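PDB 6JE8: beta-hexosaminidase Amuc_2018 from Akkermansia muciniphila, which hydrolyses terminal non-reducing N-acetylhexosamine residues, releasing N-acetylglucosamine from N-glycans and chitobiose and also acting on beta-linked N-acetylgalactosamine. Local coordinates for residues T303-Y308 with T320-R325; H125-D130 with I185-M190. All blocks are in the same frame, centred on the assembly; numbering follows the deposited sequence.

Contact 1: residues T303-Y308 with T320-R325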
loop_
_atom_site.group_PDB
_atom_site.type_symbol
_atom_site.label_atom_id
_atom_site.label_comp_id
_atom_site.label_asym_id
_atom_site.label_seq_id
_atom_site.Cartn_x
_atom_site.Cartn_y
_atom_site.Cartn_z
ATOM N N THR A 303 -11.816 12.056 2.791
ATOM C CA THR A 303 -11.477 11.722 4.167
ATOM C C THR A 303 -9.985 11.441 4.304
ATOM O O THR A 303 -9.382 10.820 3.417
ATOM C CB THR A 303 -12.296 10.509 4.644
ATOM O OG1 THR A 303 -11.994 10.234 6.017
ATOM C CG2 THR A 303 -11.993 9.289 3.805
ATOM N N PRO A 304 -9.354 11.877 5.395
ATOM C CA PRO A 304 -7.906 11.702 5.530
ATOM C C PRO A 304 -7.520 10.371 6.167
ATOM O O PRO A 304 -8.282 9.750 6.911
ATOM C CB PRO A 304 -7.504 12.868 6.442
ATOM C CG PRO A 304 -8.695 13.011 7.353
ATOM C CD PRO A 304 -9.905 12.730 6.469
ATOM N N GLN A 305 -6.302 9.946 5.850
ATOM C CA GLN A 305 -5.655 8.835 6.541
ATOM C C GLN A 305 -4.280 9.273 7.018
ATOM O O GLN A 305 -3.689 10.207 6.467
ATOM C CB GLN A 305 -5.499 7.620 5.643
ATOM C CG GLN A 305 -6.792 6.939 5.329
ATOM C CD GLN A 305 -6.543 5.650 4.590
ATOM O OE1 GLN A 305 -5.521 5.503 3.916
ATOM N NE2 GLN A 305 -7.475 4.713 4.698
ATOM N N PHE A 306 -3.762 8.574 8.038
ATOM C CA PHE A 306 -2.473 8.980 8.609
ATOM C C PHE A 306 -1.600 7.796 9.000
ATOM O O PHE A 306 -2.105 6.753 9.408
ATOM C CB PHE A 306 -2.644 9.806 9.889
ATOM C CG PHE A 306 -3.464 11.048 9.717
ATOM C CD1 PHE A 306 -2.863 12.242 9.365
ATOM C CD2 PHE A 306 -4.834 11.020 9.917
ATOM C CE1 PHE A 306 -3.622 13.400 9.212
ATOM C CE2 PHE A 306 -5.588 12.175 9.777
ATOM C CZ PHE A 306 -4.976 13.361 9.424
ATOM N N TRP A 307 -0.283 7.992 8.957
ATOM C CA TRP A 307 0.617 7.094 9.681
ATOM C C TRP A 307 0.465 7.417 11.162
ATOM O O TRP A 307 0.663 8.567 11.559
ATOM C CB TRP A 307 2.073 7.280 9.243
ATOM C CG TRP A 307 2.327 7.054 7.785
ATOM C CD1 TRP A 307 2.662 8.004 6.853
ATOM C CD2 TRP A 307 2.265 5.806 7.083
ATOM N NE1 TRP A 307 2.805 7.423 5.616
ATOM C CE2 TRP A 307 2.565 6.074 5.727
ATOM C CE3 TRP A 307 1.985 4.485 7.468
ATOM C CZ2 TRP A 307 2.596 5.070 4.749
ATOM C CZ3 TRP A 307 2.002 3.487 6.490
ATOM C CH2 TRP A 307 2.310 3.790 5.145
ATOM N N TYR A 308 0.087 6.426 11.973
ATOM C CA TYR A 308 -0.279 6.707 13.359
ATOM C C TYR A 308 0.909 7.214 14.170
ATOM O O TYR A 308 2.026 6.692 14.077
ATOM C CB TYR A 308 -0.855 5.452 14.017
ATOM C CG TYR A 308 -1.595 5.680 15.335
ATOM C CD1 TYR A 308 -2.488 6.735 15.488
ATOM C CD2 TYR A 308 -1.428 4.801 16.410
ATOM C CE1 TYR A 308 -3.185 6.929 16.683
ATOM C CE2 TYR A 308 -2.121 4.989 17.611
ATOM C CZ TYR A 308 -2.999 6.053 17.738
ATOM O OH TYR A 308 -3.695 6.242 18.917
ATOM N N THR A 320 -9.070 6.970 9.930
ATOM C CA THR A 320 -8.294 5.741 9.818
ATOM C C THR A 320 -6.800 6.053 9.887
ATOM O O THR A 320 -6.299 6.986 9.229
ATOM C CB THR A 320 -8.626 4.982 8.524
ATOM O OG1 THR A 320 -9.954 4.445 8.602
ATOM C CG2 THR A 320 -7.651 3.824 8.321
ATOM N N VAL A 321 -6.091 5.264 10.699
ATOM C CA VAL A 321 -4.658 5.419 10.873
ATOM C C VAL A 321 -3.983 4.074 10.635
ATOM O O VAL A 321 -4.605 3.014 10.729
ATOM C CB VAL A 321 -4.285 5.966 12.268
ATOM C CG1 VAL A 321 -4.905 7.369 12.487
ATOM C CG2 VAL A 321 -4.726 4.997 13.366
ATOM N N TYR A 322 -2.695 4.139 10.309
ATOM C CA TYR A 322 -1.871 2.962 10.049
ATOM C C TYR A 322 -0.898 2.746 11.196
ATOM O O TYR A 322 -0.132 3.651 11.542
ATOM C CB TYR A 322 -1.058 3.111 8.768
ATOM C CG TYR A 322 -1.843 3.151 7.489
ATOM C CD1 TYR A 322 -2.514 4.306 7.106
ATOM C CD2 TYR A 322 -1.882 2.048 6.635
ATOM C CE1 TYR A 322 -3.226 4.364 5.918
ATOM C CE2 TYR A 322 -2.586 2.106 5.437
ATOM C CZ TYR A 322 -3.259 3.266 5.088
ATOM O OH TYR A 322 -3.972 3.345 3.906
ATOM N N ALA A 323 -0.881 1.534 11.738
ATOM C CA ALA A 323 0.091 1.167 12.766
ATOM C C ALA A 323 1.367 0.700 12.080
ATOM O O ALA A 323 1.325 -0.219 11.258
ATOM C CB ALA A 323 -0.468 0.067 13.670
ATOM N N TRP A 324 2.501 1.327 12.411
ATOM C CA TRP A 324 3.727 1.018 11.681
ATOM C C TRP A 324 4.976 0.866 12.549
ATOM O O TRP A 324 5.898 0.161 12.128
ATOM C CB TRP A 324 3.984 2.102 10.626
ATOM C CG TRP A 324 4.112 3.456 11.226
ATOM C CD1 TRP A 324 3.102 4.304 11.577
ATOM C CD2 TRP A 324 5.330 4.119 11.561
ATOM N NE1 TRP A 324 3.621 5.457 12.113
ATOM C CE2 TRP A 324 4.988 5.367 12.114
ATOM C CE3 TRP A 324 6.680 3.772 11.456
ATOM C CZ2 TRP A 324 5.950 6.279 12.556
ATOM C CZ3 TRP A 324 7.633 4.671 11.901
ATOM C CH2 TRP A 324 7.263 5.912 12.440
ATOM N N ARG A 325 5.055 1.486 13.726
ATOM C CA ARG A 325 6.271 1.419 14.534
ATOM C C ARG A 325 6.484 0.030 15.131
ATOM O O ARG A 325 5.556 -0.585 15.662
ATOM C CB ARG A 325 6.219 2.443 15.663
ATOM C CG ARG A 325 6.327 3.868 15.221
ATOM C CD ARG A 325 6.520 4.782 16.432
ATOM N NE ARG A 325 6.598 6.172 16.002
ATOM C CZ ARG A 325 7.723 6.762 15.616
ATOM N NH1 ARG A 325 8.860 6.080 15.627
ATOM N NH2 ARG A 325 7.715 8.029 15.224
HETATM O O HOH W 1 -10.277 8.208 7.335
#
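W307 overlaps Y322 with the six-membered part of its indole, CE3 standing 3.6 Å from Y322 CB; the six-membered ring and the phenol ring meet obliquely, their planes 49° apart. The same indole turns its edge toward the face of W324, the five-membered rings being nearly perpendicular at 78°, which makes W307 the middle member of an aromatic cluster. W324 is fixed by its own N-H: NE1 donates to Y308 O over 2.8 Å, with the oxygen tilted out of the indole plane. That bond depends on chi1 of 59°, which sets W324 CG between its backbone N and carbonyl carbon and swings the indole back over the end of strand 303-307. At the other end of the cluster, the Y322 hydroxyl donates to Q305 OE1 at 2.7 Å, the amide standing almost upright to the phenol ring. On the reverse face of the sheet, V321 CG2 packs 3.5 Å from Y308 CD1. Between the two faces the backbones pair in parallel, F306 with V321 and W307 with Y322; Y322 N donates to F306 O and Y308 N to Y322 O. These are neighbouring strands of the TIM barrel of a family 20 glycoside hydrolase, with W324, a substrate-binding residue, at the C-terminal mouth where the active site lies.

Contact 2: residues H125-D130 with I185-M190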
loop_
_atom_site.group_PDB
_atom_site.type_symbol
_atom_site.label_atom_id
_atom_site.label_comp_id
_atom_site.label_asym_id
_atom_site.label_seq_id
_atom_site.Cartn_x
_atom_site.Cartn_y
_atom_site.Cartn_z
ATOM N N HIS A 125 -1.975 1.736 -2.794
ATOM C CA HIS A 125 -1.677 3.024 -2.186
ATOM C C HIS A 125 -0.473 3.607 -2.926
ATOM O O HIS A 125 0.504 2.903 -3.157
ATOM C CB HIS A 125 -1.439 2.774 -0.685
ATOM C CG HIS A 125 -0.816 3.897 0.092
ATOM N ND1 HIS A 125 -0.333 3.693 1.368
ATOM C CD2 HIS A 125 -0.570 5.197 -0.198
ATOM C CE1 HIS A 125 0.189 4.818 1.829
ATOM N NE2 HIS A 125 0.065 5.744 0.898
ATOM N N LEU A 126 -0.576 4.865 -3.367
ATOM C CA LEU A 126 0.469 5.507 -4.171
ATOM C C LEU A 126 1.093 6.625 -3.357
ATOM O O LEU A 126 0.430 7.633 -3.076
ATOM C CB LEU A 126 -0.090 6.083 -5.466
ATOM C CG LEU A 126 -0.912 5.195 -6.380
ATOM C CD1 LEU A 126 -1.444 6.037 -7.564
ATOM C CD2 LEU A 126 -0.036 4.032 -6.846
ATOM N N HIS A 127 2.370 6.467 -3.015
ATOM C CA HIS A 127 3.140 7.499 -2.325
ATOM C C HIS A 127 3.649 8.437 -3.410
ATOM O O HIS A 127 4.704 8.222 -3.999
ATOM C CB HIS A 127 4.282 6.866 -1.533
ATOM C CG HIS A 127 4.953 7.802 -0.575
ATOM N ND1 HIS A 127 4.408 8.129 0.651
ATOM C CD2 HIS A 127 6.139 8.455 -0.648
ATOM C CE1 HIS A 127 5.222 8.960 1.284
ATOM N NE2 HIS A 127 6.280 9.175 0.518
ATOM N N LEU A 128 2.885 9.493 -3.677
ATOM C CA LEU A 128 3.064 10.310 -4.872
ATOM C C LEU A 128 4.079 11.436 -4.721
ATOM O O LEU A 128 4.571 11.943 -5.736
ATOM C CB LEU A 128 1.723 10.931 -5.276
ATOM C CG LEU A 128 0.751 9.929 -5.897
ATOM C CD1 LEU A 128 -0.655 10.523 -5.978
ATOM C CD2 LEU A 128 1.266 9.543 -7.287
ATOM N N THR A 129 4.355 11.890 -3.503
ATOM C CA THR A 129 5.201 13.055 -3.292
ATOM C C THR A 129 6.131 12.810 -2.113
ATOM O O THR A 129 5.764 12.143 -1.143
ATOM C CB THR A 129 4.368 14.322 -3.020
ATOM O OG1 THR A 129 3.682 14.182 -1.768
ATOM C CG2 THR A 129 3.340 14.554 -4.132
ATOM N N ASP A 130 7.338 13.361 -2.192
ATOM C CA ASP A 130 8.287 13.274 -1.079
ATOM C C ASP A 130 9.457 14.196 -1.386
ATOM O O ASP A 130 9.399 15.015 -2.310
ATOM C CB ASP A 130 8.772 11.839 -0.834
ATOM C CG ASP A 130 9.054 11.567 0.648
ATOM O OD1 ASP A 130 9.978 12.198 1.223
ATOM O OD2 ASP A 130 8.324 10.744 1.253
ATOM N N ILE A 185 -5.547 4.630 -3.584
ATOM C CA ILE A 185 -5.456 5.606 -2.493
ATOM C C ILE A 185 -4.235 6.495 -2.714
ATOM O O ILE A 185 -3.104 6.010 -2.581
ATOM C CB ILE A 185 -5.322 4.912 -1.128
ATOM C CG1 ILE A 185 -6.371 3.804 -0.966
ATOM C CG2 ILE A 185 -5.386 5.948 0.009
ATOM C CD1 ILE A 185 -7.764 4.316 -0.936
ATOM N N PRO A 186 -4.398 7.786 -2.991
ATOM C CA PRO A 186 -3.235 8.668 -3.126
ATOM C C PRO A 186 -2.740 9.160 -1.775
ATOM O O PRO A 186 -3.518 9.345 -0.841
ATOM C CB PRO A 186 -3.784 9.831 -3.955
ATOM C CG PRO A 186 -5.220 9.935 -3.508
ATOM C CD PRO A 186 -5.665 8.493 -3.267
ATOM N N GLU A 187 -1.425 9.372 -1.682
ATOM C CA GLU A 187 -0.808 9.977 -0.503
ATOM C C GLU A 187 -0.055 11.224 -0.930
ATOM O O GLU A 187 0.804 11.160 -1.814
ATOM C CB GLU A 187 0.156 9.018 0.203
ATOM C CG GLU A 187 0.792 9.621 1.481
ATOM C CD GLU A 187 1.805 8.692 2.144
ATOM O OE1 GLU A 187 1.907 7.515 1.735
ATOM O OE2 GLU A 187 2.515 9.141 3.076
ATOM N N ILE A 188 -0.382 12.348 -0.301
ATOM C CA ILE A 188 0.330 13.608 -0.478
ATOM C C ILE A 188 0.792 14.019 0.908
ATOM O O ILE A 188 -0.022 14.461 1.726
ATOM C CB ILE A 188 -0.550 14.706 -1.090
ATOM C CG1 ILE A 188 -1.192 14.250 -2.396
ATOM C CG2 ILE A 188 0.289 15.990 -1.304
ATOM C CD1 ILE A 188 -0.178 13.899 -3.471
ATOM N N ASP A 189 2.087 13.884 1.180
ATOM C CA ASP A 189 2.587 14.184 2.513
ATOM C C ASP A 189 2.638 15.681 2.767
ATOM O O ASP A 189 3.046 16.460 1.905
ATOM C CB ASP A 189 3.976 13.580 2.700
ATOM C CG ASP A 189 3.909 12.106 2.960
ATOM O OD1 ASP A 189 2.770 11.620 3.094
ATOM O OD2 ASP A 189 4.956 11.441 3.044
ATOM N N MET A 190 2.233 16.073 3.972
ATOM C CA MET A 190 2.257 17.472 4.388
ATOM C C MET A 190 2.241 17.510 5.906
ATOM O O MET A 190 1.698 16.598 6.542
ATOM C CB MET A 190 1.059 18.242 3.810
ATOM C CG MET A 190 -0.298 17.692 4.235
ATOM S SD MET A 190 -1.636 18.385 3.264
ATOM C CE MET A 190 -1.380 17.558 1.688
HETATM O O HOH W 2 5.171 15.463 0.139
HETATM O O HOH W 3 3.341 11.154 -0.520
#
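H125 and H127 converge on one carboxylate oxygen, E187 OE1, from opposite faces of the carboxylate plane. H125 NE2 approaches on the anti side, 27° out of that plane, and donates over 2.7 Å along a bent bond. H127 ND1 comes instead from above the carboxylate, the two flat groups 80° apart, yet its bond of 2.8 Å is nearly straight and lies in the imidazole plane. An extended E187 chain, with CG anti to the backbone N (chi1 -178°), carries the carboxylate across to both rings. The other oxygen, OE2, the probable acceptor for W307 NE1, lies 2.5 Å from D189 OD1, so close that one of the two acids probably holds a proton. These groups line the interior of the TIM barrel, where strands 123-130 and 183-190 run parallel, H125 paired with I185 and H127 with E187; L126 N donates to I185 O and E187 N to L126 O. The H127 imidazole bridges E187 and D130: besides ND1 to E187, NE2 donates to the anti lone pair of D130 OD2 at 2.7 Å, almost linearly. D130 belongs to the charge relay system, and the same OD2 also receives H193 of that system and the substrate-binding R101. The D189 side chain runs at about a right angle to that of H127 and brings OD2 to the ring edge, 3.1 Å from CE1. Away from the histidines, L128 CD1 rests against P186 CB, and T129 CG2 packs 3.6 Å from I188 CD1.

Overall arrangement
Contacts 1 and 2 are pairs of neighbouring strands in the same barrel sheet, separated by strand 251-255, with centres about 13 Å apart. They touch through the barrel interior: W307 NE1 of contact 1 lies 3.1 Å from E187 OE2 of contact 2, a probable hydrogen bond, and W307 CZ2 packs 3.8 Å from H125 CE1. H253, on the intervening strand, meets the rings of W307, Y322 and H125. The substrate-binding W400 adds a second link, close to W307 and edge-to-face with H127. Thus the polar network reaching charge-relay D130 in contact 2 adjoins the aromatic cluster containing substrate-binding W324 in contact 1.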